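Local coordinates for protein ML032222a iGluR (Mnemiopsis leidyi, PDB 4YKI) that binds glycine in the ligand-binding domain of an ionotropic glutamate receptor subunit, an event that probably gates its ion channel, at residues R11-F23 with D32-K44. Sequence-based numbering, arbitrary orientation.
Sequences RLGSVEEQPFMFF and DCWSGMVNDMVVK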
ATOM      1  N   ARG B  11     -21.069  13.284  -3.636  1.00 11.54           N
ATOM      2  CA  ARG B  11     -21.839  12.295  -2.915  1.00 11.45           C
ATOM      3  C   ARG B  11     -20.886  11.159  -2.590  1.00 10.59           C
ATOM      4  O   ARG B  11     -20.306  10.562  -3.498  1.00 11.48           O
ATOM      5  CB  ARG B  11     -23.025  11.813  -3.758  1.00 12.30           C
ATOM      6  CG  ARG B  11     -24.069  12.901  -4.119  1.00 14.46           C
ATOM      7  CD  ARG B  11     -23.774  13.724  -5.402  1.00 15.28           C
ATOM      8  NE  ARG B  11     -23.263  12.850  -6.435  1.00 15.03           N
ATOM      9  CZ  ARG B  11     -23.976  12.021  -7.183  1.00 15.86           C
ATOM     10  NH1 ARG B  11     -25.304  12.046  -7.159  1.00 17.86           N
ATOM     11  NH2 ARG B  11     -23.328  11.174  -7.979  1.00 15.91           N
ATOM     12  N   LEU B  12     -20.707  10.889  -1.311  1.00 10.89           N
ATOM     13  CA  LEU B  12     -19.700   9.931  -0.849  1.00 11.03           C
ATOM     14  C   LEU B  12     -20.358   8.700  -0.267  1.00 10.76           C
ATOM     15  O   LEU B  12     -21.148   8.801   0.675  1.00 11.62           O
ATOM     16  CB  LEU B  12     -18.792  10.574   0.206  1.00 10.90           C
ATOM     17  CG  LEU B  12     -18.063  11.841  -0.263  1.00 11.59           C
ATOM     18  CD1 LEU B  12     -17.253  12.405   0.902  1.00 12.08           C
ATOM     19  CD2 LEU B  12     -17.179  11.557  -1.467  1.00 11.90           C
ATOM     20  N   GLY B  13     -20.074   7.531  -0.829  1.00 10.39           N
ATOM     21  CA  GLY B  13     -20.594   6.294  -0.280  1.00 10.71           C
ATOM     22  C   GLY B  13     -19.873   5.931   0.999  1.00 10.36           C
ATOM     23  O   GLY B  13     -18.633   5.973   1.044  1.00 10.73           O
ATOM     24  N   SER B  14     -20.619   5.528   2.012  1.00  9.74           N
ATOM     25  CA  SER B  14     -20.023   5.076   3.251  1.00 10.21           C
ATOM     26  C   SER B  14     -21.050   4.312   4.074  1.00 10.80           C
ATOM     27  O   SER B  14     -22.258   4.338   3.777  1.00 11.27           O
ATOM     28  CB  SER B  14     -19.450   6.252   4.074  1.00 10.86           C
ATOM     29  OG  SER B  14     -18.444   5.797   4.969  1.00 11.19           O
ATOM     30  N   VAL B  15     -20.540   3.626   5.090  1.00 11.17           N
ATOM     31  CA  VAL B  15     -21.336   2.974   6.120  1.00 11.61           C
ATOM     32  C   VAL B  15     -20.538   3.029   7.417  1.00 11.55           C
ATOM     33  O   VAL B  15     -19.337   3.255   7.396  1.00 11.82           O
ATOM     34  CB  VAL B  15     -21.649   1.485   5.809  1.00 11.99           C
ATOM     35  CG1 VAL B  15     -22.514   1.339   4.599  1.00 13.71           C
ATOM     36  CG2 VAL B  15     -20.388   0.635   5.674  1.00 12.53           C
ATOM     37  N   GLU B  16     -21.180   2.779   8.548  1.00 10.88           N
ATOM     38  CA  GLU B  16     -20.427   2.627   9.785  1.00 11.52           C
ATOM     39  C   GLU B  16     -19.510   1.412   9.706  1.00 12.11           C
ATOM     40  O   GLU B  16     -19.925   0.348   9.287  1.00 12.14           O
ATOM     41  CB  GLU B  16     -21.335   2.497  10.996  1.00 12.58           C
ATOM     42  CG  GLU B  16     -20.613   2.244  12.302  1.00 13.55           C
ATOM     43  CD  GLU B  16     -21.514   2.558  13.472  1.00 15.32           C
ATOM     44  OE1 GLU B  16     -22.433   1.761  13.749  1.00 19.28           O
ATOM     45  OE2 GLU B  16     -21.381   3.640  14.051  1.00 16.28           O
ATOM     46  N   GLU B  17     -18.257   1.603  10.116  1.00 11.53           N
ATOM     47  CA  GLU B  17     -17.267   0.541  10.281  1.00 11.03           C
ATOM     48  C   GLU B  17     -16.182   1.096  11.202  1.00 10.85           C
ATOM     49  O   GLU B  17     -15.260   1.778  10.750  1.00 11.58           O
ATOM     50  CB  GLU B  17     -16.655   0.114   8.946  1.00 11.41           C
ATOM     51  CG  GLU B  17     -15.563  -0.945   9.111  1.00 12.06           C
ATOM     52  CD  GLU B  17     -15.741  -2.173   8.252  1.00 11.73           C
ATOM     53  OE1 GLU B  17     -16.842  -2.751   8.258  1.00 12.62           O
ATOM     54  OE2 GLU B  17     -14.764  -2.592   7.584  1.00 11.98           O
ATOM     55  N   GLN B  18     -16.307   0.842  12.489  1.00 12.32           N
ATOM     56  CA  GLN B  18     -15.415   1.471  13.450  1.00 12.99           C
ATOM     57  C   GLN B  18     -14.027   0.848  13.298  1.00 12.55           C
ATOM     58  O   GLN B  18     -13.915  -0.354  13.096  1.00 13.49           O
ATOM     59  CB  GLN B  18     -15.972   1.323  14.872  1.00 14.67           C
ATOM     60  CG  GLN B  18     -17.338   2.001  14.976  1.00 19.14           C
ATOM     61  CD  GLN B  18     -18.012   1.891  16.317  1.00 22.71           C
ATOM     62  OE1 GLN B  18     -17.424   1.452  17.297  1.00 23.66           O
ATOM     63  NE2 GLN B  18     -19.274   2.312  16.369  1.00 23.53           N
ATOM     64  N   PRO B  19     -12.961   1.660  13.382  1.00 12.57           N
ATOM     65  CA  PRO B  19     -12.883   3.063  13.787  1.00 12.79           C
ATOM     66  C   PRO B  19     -12.778   4.002  12.574  1.00 11.78           C
ATOM     67  O   PRO B  19     -12.461   5.180  12.738  1.00 12.29           O
ATOM     68  CB  PRO B  19     -11.576   3.102  14.567  1.00 14.23           C
ATOM     69  CG  PRO B  19     -10.701   2.184  13.802  1.00 14.69           C
ATOM     70  CD  PRO B  19     -11.614   1.056  13.325  1.00 13.82           C
ATOM     71  N   PHE B  20     -13.023   3.482  11.379  1.00 11.58           N
ATOM     72  CA  PHE B  20     -12.979   4.256  10.156  1.00 11.31           C
ATOM     73  C   PHE B  20     -14.156   5.226  10.046  1.00 10.74           C
ATOM     74  O   PHE B  20     -13.957   6.395   9.712  1.00 11.26           O
ATOM     75  CB  PHE B  20     -12.913   3.299   8.975  1.00 11.43           C
ATOM     76  CG  PHE B  20     -11.684   2.430   8.993  1.00 11.38           C
ATOM     77  CD1 PHE B  20     -10.442   2.972   8.739  1.00 12.71           C
ATOM     78  CD2 PHE B  20     -11.765   1.089   9.319  1.00 11.32           C
ATOM     79  CE1 PHE B  20      -9.302   2.188   8.785  1.00 13.02           C
ATOM     80  CE2 PHE B  20     -10.627   0.299   9.367  1.00 12.39           C
ATOM     81  CZ  PHE B  20      -9.397   0.846   9.104  1.00 12.73           C
ATOM     82  N   MET B  21     -15.356   4.748  10.357  1.00 11.64           N
ATOM     83  CA  MET B  21     -16.569   5.575  10.372  1.00 11.78           C
ATOM     84  C   MET B  21     -17.465   5.130  11.513  1.00 11.28           C
ATOM     85  O   MET B  21     -17.649   3.931  11.742  1.00 11.59           O
ATOM     86  CB  MET B  21     -17.359   5.491   9.072  1.00 12.83           C
ATOM     87  CG  MET B  21     -16.751   6.251   7.913  1.00 13.12           C
ATOM     88  SD  MET B  21     -16.638   8.016   8.258  1.00 12.72           S
ATOM     89  CE  MET B  21     -17.203   8.664   6.702  1.00 12.90           C
ATOM     90  N   PHE B  22     -18.008   6.140  12.192  1.00 11.82           N
ATOM     91  CA  PHE B  22     -19.042   6.021  13.209  1.00 13.05           C
ATOM     92  C   PHE B  22     -20.241   6.820  12.686  1.00 13.25           C
ATOM     93  O   PHE B  22     -20.069   7.950  12.230  1.00 13.82           O
ATOM     94  CB  PHE B  22     -18.582   6.654  14.530  1.00 12.74           C
ATOM     95  CG  PHE B  22     -17.381   5.989  15.174  1.00 14.31           C
ATOM     96  CD1 PHE B  22     -16.097   6.205  14.693  1.00 14.32           C
ATOM     97  CD2 PHE B  22     -17.537   5.228  16.317  1.00 16.31           C
ATOM     98  CE1 PHE B  22     -15.007   5.611  15.301  1.00 14.62           C
ATOM     99  CE2 PHE B  22     -16.446   4.650  16.933  1.00 17.12           C
ATOM    100  CZ  PHE B  22     -15.188   4.844  16.433  1.00 15.31           C
ATOM    101  N   PHE B  23     -21.437   6.239  12.759  1.00 13.22           N
ATOM    102  CA  PHE B  23     -22.664   6.898  12.293  1.00 13.86           C
ATOM    103  C   PHE B  23     -23.654   7.002  13.443  1.00 13.85           C
ATOM    104  O   PHE B  23     -24.113   5.994  13.969  1.00 15.19           O
ATOM    105  CB  PHE B  23     -23.300   6.123  11.122  1.00 13.75           C
ATOM    106  CG  PHE B  23     -24.596   6.719  10.630  1.00 14.09           C
ATOM    107  CD1 PHE B  23     -24.606   7.933   9.986  1.00 14.80           C
ATOM    108  CD2 PHE B  23     -25.808   6.069  10.834  1.00 15.02           C
ATOM    109  CE1 PHE B  23     -25.783   8.493   9.549  1.00 14.69           C
ATOM    110  CE2 PHE B  23     -26.993   6.629  10.380  1.00 15.59           C
ATOM    111  CZ  PHE B  23     -26.979   7.848   9.749  1.00 15.42           C
ATOM    112  N   ASP B  32     -22.805  15.901  10.172  1.00 14.35           N
ATOM    113  CA  ASP B  32     -22.538  15.878  11.613  1.00 15.52           C
ATOM    114  C   ASP B  32     -22.782  14.535  12.250  1.00 14.06           C
ATOM    115  O   ASP B  32     -22.309  14.299  13.347  1.00 14.75           O
ATOM    116  CB  ASP B  32     -23.466  16.838  12.367  1.00 20.88           C
ATOM    117  CG  ASP B  32     -23.187  18.272  12.106  1.00 25.25           C
ATOM    118  OD1 ASP B  32     -22.069  18.605  11.673  1.00 26.42           O
ATOM    119  OD2 ASP B  32     -24.103  19.076  12.394  1.00 26.20           O
ATOM    120  N   CYS B  33     -23.541  13.682  11.577  1.00 13.63           N
ATOM    121  CA  CYS B  33     -23.795  12.336  12.076  1.00 13.37           C
ATOM    122  C   CYS B  33     -22.590  11.414  11.970  1.00 12.57           C
ATOM    123  O   CYS B  33     -22.575  10.342  12.567  1.00 15.14           O
ATOM    124  CB  CYS B  33     -24.972  11.701  11.351  1.00 13.83           C
ATOM    125  SG  CYS B  33     -26.547  12.537  11.597  1.00 16.04           S
ATOM    126  N   TRP B  34     -21.579  11.837  11.216  1.00 11.88           N
ATOM    127  CA  TRP B  34     -20.438  10.997  10.876  1.00 12.16           C
ATOM    128  C   TRP B  34     -19.181  11.458  11.607  1.00 12.42           C
ATOM    129  O   TRP B  34     -18.957  12.653  11.767  1.00 13.74           O
ATOM    130  CB  TRP B  34     -20.195  11.028   9.371  1.00 11.80           C
ATOM    131  CG  TRP B  34     -21.303  10.412   8.572  1.00 12.12           C
ATOM    132  CD1 TRP B  34     -22.450  11.028   8.136  1.00 12.63           C
ATOM    133  CD2 TRP B  34     -21.383   9.062   8.110  1.00 12.00           C
ATOM    134  NE1 TRP B  34     -23.225  10.146   7.441  1.00 13.09           N
ATOM    135  CE2 TRP B  34     -22.590   8.934   7.397  1.00 12.64           C
ATOM    136  CE3 TRP B  34     -20.540   7.952   8.214  1.00 12.50           C
ATOM    137  CZ2 TRP B  34     -22.973   7.741   6.784  1.00 13.05           C
ATOM    138  CZ3 TRP B  34     -20.927   6.763   7.608  1.00 13.80           C
ATOM    139  CH2 TRP B  34     -22.139   6.666   6.909  1.00 13.58           C
ATOM    140  N   SER B  35     -18.365  10.499  12.039  1.00 12.05           N
ATOM    141  CA  SER B  35     -17.079  10.774  12.649  1.00 12.17           C
ATOM    142  C   SER B  35     -16.170   9.572  12.392  1.00 12.26           C
ATOM    143  O   SER B  35     -16.625   8.507  11.993  1.00 12.37           O
ATOM    144  CB  SER B  35     -17.215  11.047  14.146  1.00 13.81           C
ATOM    145  OG  SER B  35     -17.793   9.939  14.812  1.00 14.28           O
ATOM    146  N   GLY B  36     -14.878   9.742  12.642  1.00 12.38           N
ATOM    147  CA  GLY B  36     -13.923   8.659  12.539  1.00 11.71           C
ATOM    148  C   GLY B  36     -12.730   9.007  11.672  1.00 11.32           C
ATOM    149  O   GLY B  36     -12.615  10.130  11.177  1.00 12.25           O
ATOM    150  N   MET B  37     -11.821   8.049  11.517  1.00 11.75           N
ATOM    151  CA  MET B  37     -10.615   8.255  10.727  1.00 11.47           C
ATOM    152  C   MET B  37     -10.923   8.691   9.304  1.00 11.70           C
ATOM    153  O   MET B  37     -10.319   9.643   8.791  1.00 11.46           O
ATOM    154  CB  MET B  37      -9.785   6.975  10.721  1.00 12.38           C
ATOM    155  CG  MET B  37      -8.590   7.040   9.793  1.00 12.10           C
ATOM    156  SD  MET B  37      -7.571   5.581   9.946  1.00 14.05           S
ATOM    157  CE  MET B  37      -6.214   5.951   8.841  1.00 14.02           C
ATOM    158  N   VAL B  38     -11.831   7.990   8.638  1.00 11.36           N
ATOM    159  CA  VAL B  38     -12.149   8.345   7.262  1.00 11.16           C
ATOM    160  C   VAL B  38     -12.832   9.715   7.192  1.00 11.17           C
ATOM    161  O   VAL B  38     -12.552  10.518   6.309  1.00 11.43           O
ATOM    162  CB  VAL B  38     -12.983   7.239   6.562  1.00 11.56           C
ATOM    163  CG1 VAL B  38     -13.571   7.711   5.251  1.00 11.58           C
ATOM    164  CG2 VAL B  38     -12.078   6.023   6.318  1.00 11.97           C
ATOM    165  N   ASN B  39     -13.741   9.999   8.124  1.00 10.78           N
ATOM    166  CA  ASN B  39     -14.355  11.308   8.156  1.00 10.92           C
ATOM    167  C   ASN B  39     -13.312  12.419   8.270  1.00 11.87           C
ATOM    168  O   ASN B  39     -13.410  13.439   7.604  1.00 12.28           O
ATOM    169  CB  ASN B  39     -15.371  11.425   9.286  1.00 11.31           C
ATOM    170  CG  ASN B  39     -16.098  12.747   9.245  1.00 12.36           C
ATOM    171  OD1 ASN B  39     -16.817  13.042   8.299  1.00 13.13           O
ATOM    172  ND2 ASN B  39     -15.911  13.556  10.270  1.00 12.56           N
ATOM    173  N   ASP B  40     -12.325  12.230   9.138  1.00 11.73           N
ATOM    174  CA  ASP B  40     -11.264  13.230   9.293  1.00 12.56           C
ATOM    175  C   ASP B  40     -10.490  13.414   7.984  1.00 11.85           C
ATOM    176  O   ASP B  40     -10.121  14.522   7.648  1.00 12.33           O
ATOM    177  CB  ASP B  40     -10.292  12.844  10.424  1.00 12.57           C
ATOM    178  CG  ASP B  40     -10.852  13.060  11.813  1.00 13.82           C
ATOM    179  OD1 ASP B  40     -11.911  13.699  11.962  1.00 14.14           O
ATOM    180  OD2 ASP B  40     -10.170  12.619  12.758  1.00 13.92           O
ATOM    181  N   MET B  41     -10.251  12.331   7.246  1.00 11.42           N
ATOM    182  CA  MET B  41      -9.625  12.420   5.930  1.00 12.26           C
ATOM    183  C   MET B  41     -10.486  13.228   4.955  1.00 11.85           C
ATOM    184  O   MET B  41      -9.975  14.089   4.246  1.00 12.30           O
ATOM    185  CB  MET B  41      -9.387  11.016   5.374  1.00 11.32           C
ATOM    186  CG  MET B  41      -8.367  10.219   6.164  1.00 11.72           C
ATOM    187  SD  MET B  41      -8.322   8.470   5.803  1.00 12.71           S
ATOM    188  CE  MET B  41      -7.735   8.445   4.098  1.00 13.17           C
ATOM    189  N   VAL B  42     -11.784  12.945   4.928  1.00 11.35           N
ATOM    190  CA  VAL B  42     -12.710  13.629   4.015  1.00 11.28           C
ATOM    191  C   VAL B  42     -12.793  15.117   4.337  1.00 12.01           C
ATOM    192  O   VAL B  42     -12.791  15.951   3.441  1.00 12.46           O
ATOM    193  CB  VAL B  42     -14.111  12.985   4.063  1.00 11.60           C
ATOM    194  CG1 VAL B  42     -15.144  13.847   3.350  1.00 12.15           C
ATOM    195  CG2 VAL B  42     -14.087  11.598   3.456  1.00 11.67           C
ATOM    196  N   VAL B  43     -12.868  15.447   5.619  1.00 11.61           N
ATOM    197  CA  VAL B  43     -12.934  16.841   6.029  1.00 12.93           C
ATOM    198  C   VAL B  43     -11.714  17.604   5.509  1.00 13.13           C
ATOM    199  O   VAL B  43     -11.831  18.693   4.955  1.00 13.91           O
ATOM    200  CB  VAL B  43     -13.044  16.983   7.564  1.00 13.99           C
ATOM    201  CG1 VAL B  43     -12.792  18.411   8.015  1.00 15.61           C
ATOM    202  CG2 VAL B  43     -14.424  16.537   8.045  1.00 14.47           C
ATOM    203  N   LYS B  44     -10.528  17.043   5.705  0.66 13.52           N
ATOM    204  CA  LYS B  44      -9.312  17.691   5.230  0.66 14.47           C
ATOM    205  C   LYS B  44      -9.264  17.807   3.699  0.66 13.83           C
ATOM    206  O   LYS B  44      -8.875  18.834   3.172  0.66 14.92           O
ATOM    207  CB  LYS B  44      -8.087  16.940   5.754  0.66 15.34           C
ATOM    208  CG  LYS B  44      -6.767  17.673   5.622  0.66 18.41           C
ATOM    209  CD  LYS B  44      -6.720  18.993   6.403  0.66 21.63           C
ATOM    210  CE  LYS B  44      -6.867  18.784   7.917  0.66 24.89           C
ATOM    211  NZ  LYS B  44      -6.604  20.018   8.742  0.66 25.30           N
TER
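A short antiparallel hairpin, in which Phe22 and Phe23 pair with Ser35 and Trp34, runs straight into helix 37-49 beside the glycine pocket of this periplasmic-binding-protein-like domain. Phe22 and Ser35 form the hydrogen-bonded pair, with Phe22 N 2.7 Å from Ser35 O and Ser35 N 3.1 Å from Phe22 O. Gly36 occupies the N-cap position of the helix, whose first turn donates back to the bulged loop: Met37 N to Pro19 O, nearly straight at 174°, and Val38 N to Phe20 O at 2.9 Å, on a lone pair. Beyond the pairing, Phe23 and Trp34 lie on one side of the hairpin. With CG anti to the backbone N (chi1 178°), the Phe23 ring is carried over the indole, CD1 above one face and 3.4 Å from Trp34 CE2, the planes turned 49° apart. Phe23 CB makes a CH-pi contact, 4.3 Å from the centroid of the six-membered ring of Trp34. Met21, bent at chi2 and chi3, crosses the indole at about a right angle and brings its CE to 3.7 Å from Trp34 CE3. Farther along the helix, Val42 CG1 meets Leu12 CD1 of strand 9-13 tip to tip. The Cys28-Cys33 disulfide closes a short ring just before Trp34, while Glu17 touches the bound glycine. Four main-chain bonds thus set the hairpin register and hold the Pro19-Phe20 carbonyls to the helix start, while Phe23 and Met21 pack against Trp34.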